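PDB 3OT6: enoyl-CoA hydratase/isomerase family protein from Pseudomonas syringae pv. tomato, which probably acts on an acyl-CoA substrate as a hydratase or isomerase. Local coordinates for residues Asp6-His11 with Ile34-Ala39; Gln43-Arg48 with Ala87-Ser92. One frame throughout, in Å; residues are numbered along the deposited sequence.

Contact 1 (Asp6-His11 with Ile34-Ala39); sequences DLVSYH and IIAFNA
A36 and F37 of helix 31-46 take the side chains of L7 and V8, at the point where the short helix 4-7 gives way to strand 8-13. In this crotonase-like fold, helix 31-46 packs here against the outermost strand of the six-stranded mixed sheet, and the contact is wholly apolar. Along the helix, I34 comes first, its side chain turned from the strand toward L79 and Q82 of helix 73-91. A36 follows, its CB directed at the strand, 3.7 Å from V8 CG2 and 4.1 Å from L7 CB. The V8 and A36 CA atoms, the nearest pair, are 5.7 Å apart, an approach that the small A36 side chain allows. The same helix face continues to A40, which also touches V8. Next comes F37, whose ring reaches on to L86 of helix 73-91, while N38 beyond it meets L86 as well. V8 sets CG1 anti to its backbone N (chi1 172°), which leaves CG2 beside that N and directed at the helix. The V8 and F37 side chains cross at about a right angle, and V8 CG2 makes a CH-pi contact over one ring face, 3.9 Å from the F37 ring centroid and 15° off the ring normal.

Contact 2 (Gln43-Arg48 with Ala87-Ser92); sequences QAEKDR and ARRMLS
The two helix ends stand well apart, with the E45 and M90 CA atoms, the nearest pair, 11.2 Å from each other, and two long side chains span the gap. E45 and R89 approach from opposite directions. The R89 chain leaves CA pointing away from its own N and runs extended as far as NE, which carries its guanidinium across to the other helix; E45 is extended beyond CG and brings its carboxylate to the guanidinium edge. R89 NH2 donates to E45 OE2 at 2.9 Å with an N-H...O angle of 155°, a salt bridge of one direct hydrogen bond. The donor comes to the anti side of OE2, and the two flat groups are turned 77° apart, so this is no two-pronged carboxylate-guanidinium pairing. A water fills in alongside: it donates to E45 OE2 at 2.9 Å and accepts from R89 NE at 3.0 Å, lying at the guanidinium edge. R89 NH2 has its stronger partner in D42, nearly one turn back on helix 31-46; D42 and E45 both draw on that nitrogen, which helps fix the orientation of the guanidinium. The link ties helix 31-46 to helix 73-91 of the crotonase-like fold near the surface, where E45 also rests on H93 and P94. Just past E45, helix 31-46 ends in a Schellman motif with R48, at positive phi, as the C' residue: A49 N reaches A44 O, and R48 N reaches E45 O. Q43 NE2 bonds to D47 OD2 at 3.2 Å, nearly straight and meeting the oxygen from above the carboxylate plane. At the end of the other segment, S92 OG turns back to donate to R88 O at 2.9 Å.

Contact 1 and contact 2 both draw on helix 31-46, and their centres are 12 Å apart. Residues 34-39 lean on the edge strand, whereas 43-48, further along, reach toward helix 73-91. Two polar pairs join the contacts directly: Y10 OH of the strand to D47 OD2 at 2.7 Å, and N38 O to R89 NH1 at 3.0 Å, both probable hydrogen bonds. Y10 CZ also packs 3.5 Å from Q43 CG. R89 thus meets helix 31-46 at N38, D42 and E45. A bound MPD, probably from the crystallisation liquor, lies about 4 Å from the A36 side chain and hydrogen-bonds to V8 O, beside contact 1.

Contact 1 (Asp6-His11 with Ile34-Ala39)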
loop_
_atom_site.group_PDB
_atom_site.type_symbol
_atom_site.label_atom_id
_atom_site.label_comp_id
_atom_site.label_asym_id
_atom_site.label_seq_id
_atom_site.Cartn_x
_atom_site.Cartn_y
_atom_site.Cartn_z
ATOM N N ASP A 6 15.320 -8.794 6.578
ATOM C CA ASP A 6 15.769 -8.294 5.277
ATOM C C ASP A 6 14.596 -8.038 4.339
ATOM O O ASP A 6 14.637 -7.050 3.621
ATOM C CB ASP A 6 16.848 -9.186 4.619
ATOM C CG ASP A 6 18.030 -9.520 5.591
ATOM O OD1 ASP A 6 18.567 -8.571 6.242
ATOM O OD2 ASP A 6 18.388 -10.728 5.713
ATOM N N LEU A 7 13.575 -8.911 4.357
ATOM C CA LEU A 7 12.307 -8.736 3.608
ATOM C C LEU A 7 11.613 -7.349 3.785
ATOM O O LEU A 7 11.348 -6.629 2.790
ATOM C CB LEU A 7 11.291 -9.830 3.980
ATOM C CG LEU A 7 11.320 -11.158 3.223
ATOM C CD1 LEU A 7 9.990 -11.875 3.396
ATOM C CD2 LEU A 7 11.680 -11.022 1.731
ATOM N N VAL A 8 11.278 -7.014 5.034
ATOM C CA VAL A 8 10.884 -5.680 5.342
ATOM C C VAL A 8 11.852 -5.233 6.453
ATOM O O VAL A 8 11.695 -5.662 7.608
ATOM C CB VAL A 8 9.362 -5.632 5.798
ATOM C CG1 VAL A 8 8.989 -4.290 6.305
ATOM C CG2 VAL A 8 8.378 -6.127 4.660
ATOM N N SER A 9 12.883 -4.446 6.115
ATOM C CA SER A 9 13.802 -3.959 7.164
ATOM C C SER A 9 13.140 -2.839 8.008
ATOM O O SER A 9 12.325 -2.045 7.492
ATOM C CB SER A 9 15.094 -3.458 6.567
ATOM O OG SER A 9 14.787 -2.295 5.813
ATOM N N TYR A 10 13.454 -2.769 9.299
ATOM C CA TYR A 10 12.903 -1.707 10.125
ATOM C C TYR A 10 13.996 -0.776 10.618
ATOM O O TYR A 10 14.873 -1.159 11.344
ATOM C CB TYR A 10 12.173 -2.332 11.300
ATOM C CG TYR A 10 11.485 -1.367 12.235
ATOM C CD1 TYR A 10 10.132 -1.056 12.074
ATOM C CD2 TYR A 10 12.168 -0.800 13.319
ATOM C CE1 TYR A 10 9.489 -0.172 12.936
ATOM C CE2 TYR A 10 11.526 0.082 14.185
ATOM C CZ TYR A 10 10.196 0.393 13.978
ATOM O OH TYR A 10 9.557 1.244 14.822
ATOM N N HIS A 11 13.935 0.483 10.293
ATOM C CA HIS A 11 14.872 1.361 10.961
ATOM C C HIS A 11 14.173 2.581 11.569
ATOM O O HIS A 11 13.473 3.264 10.886
ATOM C CB HIS A 11 16.065 1.699 10.032
ATOM C CG HIS A 11 16.472 3.147 10.066
ATOM N ND1 HIS A 11 17.527 3.614 10.836
ATOM C CD2 HIS A 11 15.954 4.242 9.428
ATOM C CE1 HIS A 11 17.634 4.930 10.670
ATOM N NE2 HIS A 11 16.694 5.335 9.820
ATOM N N ILE A 34 4.077 -10.394 4.119
ATOM C CA ILE A 34 3.000 -9.845 4.929
ATOM C C ILE A 34 3.268 -10.033 6.428
ATOM O O ILE A 34 2.973 -9.155 7.237
ATOM C CB ILE A 34 1.638 -10.445 4.508
ATOM C CG1 ILE A 34 1.341 -10.014 3.059
ATOM C CG2 ILE A 34 0.532 -10.018 5.472
ATOM C CD1 ILE A 34 0.240 -10.773 2.433
ATOM N N ILE A 35 3.814 -11.202 6.775
ATOM C CA ILE A 35 4.234 -11.494 8.110
ATOM C C ILE A 35 5.341 -10.489 8.532
ATOM O O ILE A 35 5.291 -9.887 9.619
ATOM C CB ILE A 35 4.737 -12.909 8.215
ATOM C CG1 ILE A 35 3.555 -13.893 8.076
ATOM C CG2 ILE A 35 5.361 -13.084 9.589
ATOM C CD1 ILE A 35 3.964 -15.323 7.958
ATOM N N ALA A 36 6.313 -10.282 7.664
ATOM C CA ALA A 36 7.350 -9.303 7.945
ATOM C C ALA A 36 6.693 -7.983 8.206
ATOM O O ALA A 36 7.043 -7.355 9.195
ATOM C CB ALA A 36 8.359 -9.199 6.793
ATOM N N PHE A 37 5.739 -7.560 7.347
ATOM C CA PHE A 37 5.064 -6.241 7.452
ATOM C C PHE A 37 4.316 -6.110 8.764
ATOM O O PHE A 37 4.421 -5.102 9.422
ATOM C CB PHE A 37 4.060 -6.006 6.287
ATOM C CG PHE A 37 4.558 -5.087 5.246
ATOM C CD1 PHE A 37 4.740 -5.542 3.937
ATOM C CD2 PHE A 37 4.856 -3.752 5.561
ATOM C CE1 PHE A 37 5.251 -4.693 2.955
ATOM C CE2 PHE A 37 5.363 -2.900 4.620
ATOM C CZ PHE A 37 5.581 -3.366 3.292
ATOM N N ASN A 38 3.541 -7.119 9.142
ATOM C CA ASN A 38 2.870 -7.091 10.413
ATOM C C ASN A 38 3.845 -6.953 11.603
ATOM O O ASN A 38 3.522 -6.225 12.579
ATOM C CB ASN A 38 1.976 -8.303 10.566
ATOM C CG ASN A 38 0.728 -8.202 9.678
ATOM O OD1 ASN A 38 -0.017 -7.206 9.749
ATOM N ND2 ASN A 38 0.502 -9.217 8.828
ATOM N N ALA A 39 5.026 -7.590 11.498
ATOM C CA ALA A 39 5.986 -7.585 12.578
ATOM C C ALA A 39 6.592 -6.201 12.613
ATOM O O ALA A 39 6.785 -5.642 13.675
ATOM C CB ALA A 39 7.059 -8.640 12.390
#

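Contact 2 (Gln43-Arg48 with Ala87-Ser92)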
loop_
_atom_site.group_PDB
_atom_site.type_symbol
_atom_site.label_atom_id
_atom_site.label_comp_id
_atom_site.label_asym_id
_atom_site.label_seq_id
_atom_site.Cartn_x
_atom_site.Cartn_y
_atom_site.Cartn_z
ATOM N N GLN A 43 6.163 -3.126 15.676
ATOM C CA GLN A 43 7.292 -2.487 16.257
ATOM C C GLN A 43 7.049 -0.999 16.158
ATOM O O GLN A 43 7.272 -0.273 17.137
ATOM C CB GLN A 43 8.568 -2.894 15.512
ATOM C CG GLN A 43 9.835 -2.291 16.128
ATOM C CD GLN A 43 9.985 -2.636 17.634
ATOM O OE1 GLN A 43 9.762 -3.766 18.059
ATOM N NE2 GLN A 43 10.329 -1.634 18.430
ATOM N N ALA A 44 6.551 -0.541 14.990
ATOM C CA ALA A 44 6.257 0.877 14.739
ATOM C C ALA A 44 5.204 1.400 15.702
ATOM O O ALA A 44 5.262 2.548 16.076
ATOM C CB ALA A 44 5.826 1.109 13.278
ATOM N N GLU A 45 4.255 0.564 16.112
ATOM C CA GLU A 45 3.236 0.988 17.049
ATOM C C GLU A 45 3.922 1.183 18.372
ATOM O O GLU A 45 3.650 2.131 19.087
ATOM C CB GLU A 45 2.142 -0.065 17.258
ATOM C CG GLU A 45 1.182 -0.245 16.118
ATOM C CD GLU A 45 -0.042 -1.114 16.471
ATOM O OE1 GLU A 45 -0.703 -0.832 17.485
ATOM O OE2 GLU A 45 -0.365 -2.051 15.713
ATOM N N LYS A 46 4.804 0.246 18.708
ATOM C CA LYS A 46 5.427 0.270 20.001
ATOM C C LYS A 46 6.374 1.514 20.115
ATOM O O LYS A 46 6.420 2.152 21.192
ATOM C CB LYS A 46 5.994 -1.115 20.364
ATOM C CG LYS A 46 7.082 -1.132 21.465
ATOM C CD LYS A 46 7.585 -2.619 21.744
ATOM C CE LYS A 46 8.797 -2.679 22.805
ATOM N NZ LYS A 46 10.021 -1.787 22.443
ATOM N N ASP A 47 6.989 1.939 19.009
ATOM C CA ASP A 47 7.816 3.165 18.996
ATOM C C ASP A 47 7.027 4.420 18.685
ATOM O O ASP A 47 7.605 5.483 18.515
ATOM C CB ASP A 47 8.970 3.091 17.987
ATOM C CG ASP A 47 9.923 1.955 18.281
ATOM O OD1 ASP A 47 10.106 1.601 19.472
ATOM O OD2 ASP A 47 10.488 1.387 17.325
ATOM N N ARG A 48 5.703 4.305 18.618
ATOM C CA ARG A 48 4.823 5.456 18.323
ATOM C C ARG A 48 5.285 6.286 17.153
ATOM O O ARG A 48 5.137 7.510 17.181
ATOM C CB ARG A 48 4.631 6.375 19.520
ATOM C CG ARG A 48 4.531 5.647 20.850
ATOM C CD ARG A 48 4.140 6.672 21.915
ATOM N NE ARG A 48 2.758 6.417 22.262
ATOM C CZ ARG A 48 1.747 7.241 22.029
ATOM N NH1 ARG A 48 1.914 8.454 21.496
ATOM N NH2 ARG A 48 0.544 6.810 22.349
ATOM N N ALA A 87 -3.957 -4.353 4.342
ATOM C CA ALA A 87 -4.433 -3.028 3.884
ATOM C C ALA A 87 -5.366 -2.392 4.964
ATOM O O ALA A 87 -5.284 -1.199 5.263
ATOM C CB ALA A 87 -5.162 -3.098 2.477
ATOM N N ARG A 88 -6.278 -3.170 5.494
ATOM C CA ARG A 88 -7.163 -2.708 6.525
ATOM C C ARG A 88 -6.345 -2.290 7.786
ATOM O O ARG A 88 -6.675 -1.338 8.472
ATOM C CB ARG A 88 -8.158 -3.819 6.854
ATOM C CG ARG A 88 -9.346 -3.323 7.612
ATOM C CD ARG A 88 -9.452 -4.091 8.866
ATOM N NE ARG A 88 -10.680 -3.861 9.601
ATOM C CZ ARG A 88 -10.714 -3.189 10.747
ATOM N NH1 ARG A 88 -9.577 -2.710 11.249
ATOM N NH2 ARG A 88 -11.867 -2.997 11.370
ATOM N N ARG A 89 -5.247 -2.960 8.071
ATOM C CA ARG A 89 -4.535 -2.625 9.285
ATOM C C ARG A 89 -3.835 -1.316 9.048
ATOM O O ARG A 89 -3.830 -0.471 9.912
ATOM C CB ARG A 89 -3.536 -3.713 9.683
ATOM C CG ARG A 89 -2.601 -3.258 10.751
ATOM C CD ARG A 89 -1.531 -4.274 11.055
ATOM N NE ARG A 89 -0.837 -3.848 12.257
ATOM C CZ ARG A 89 0.143 -4.510 12.827
ATOM N NH1 ARG A 89 0.575 -5.643 12.312
ATOM N NH2 ARG A 89 0.665 -4.037 13.923
HETATM N N MSE A 90 -3.305 -1.116 7.846
HETATM C CA MSE A 90 -2.605 0.122 7.550
HETATM C C MSE A 90 -3.525 1.305 7.625
HETATM O O MSE A 90 -3.124 2.383 8.048
HETATM C CB MSE A 90 -1.942 0.077 6.170
HETATM C CG MSE A 90 -0.730 -0.806 6.122
HETATM SE SE MSE A 90 -0.051 -1.170 4.308
HETATM C CE MSE A 90 0.642 0.596 3.759
ATOM N N LEU A 91 -4.753 1.130 7.184
ATOM C CA LEU A 91 -5.714 2.242 7.175
ATOM C C LEU A 91 -6.236 2.493 8.580
ATOM O O LEU A 91 -6.857 3.527 8.861
ATOM C CB LEU A 91 -6.867 1.937 6.244
ATOM C CG LEU A 91 -6.508 2.017 4.753
ATOM C CD1 LEU A 91 -7.543 1.218 3.965
ATOM C CD2 LEU A 91 -6.566 3.460 4.375
ATOM N N SER A 92 -5.987 1.550 9.483
ATOM C CA SER A 92 -6.439 1.802 10.857
ATOM C C SER A 92 -5.230 1.992 11.798
ATOM O O SER A 92 -5.401 2.090 12.991
ATOM C CB SER A 92 -7.442 0.782 11.357
ATOM O OG SER A 92 -6.938 -0.474 11.190
HETATM O O HOH W 1 -1.581 -1.116 13.212
#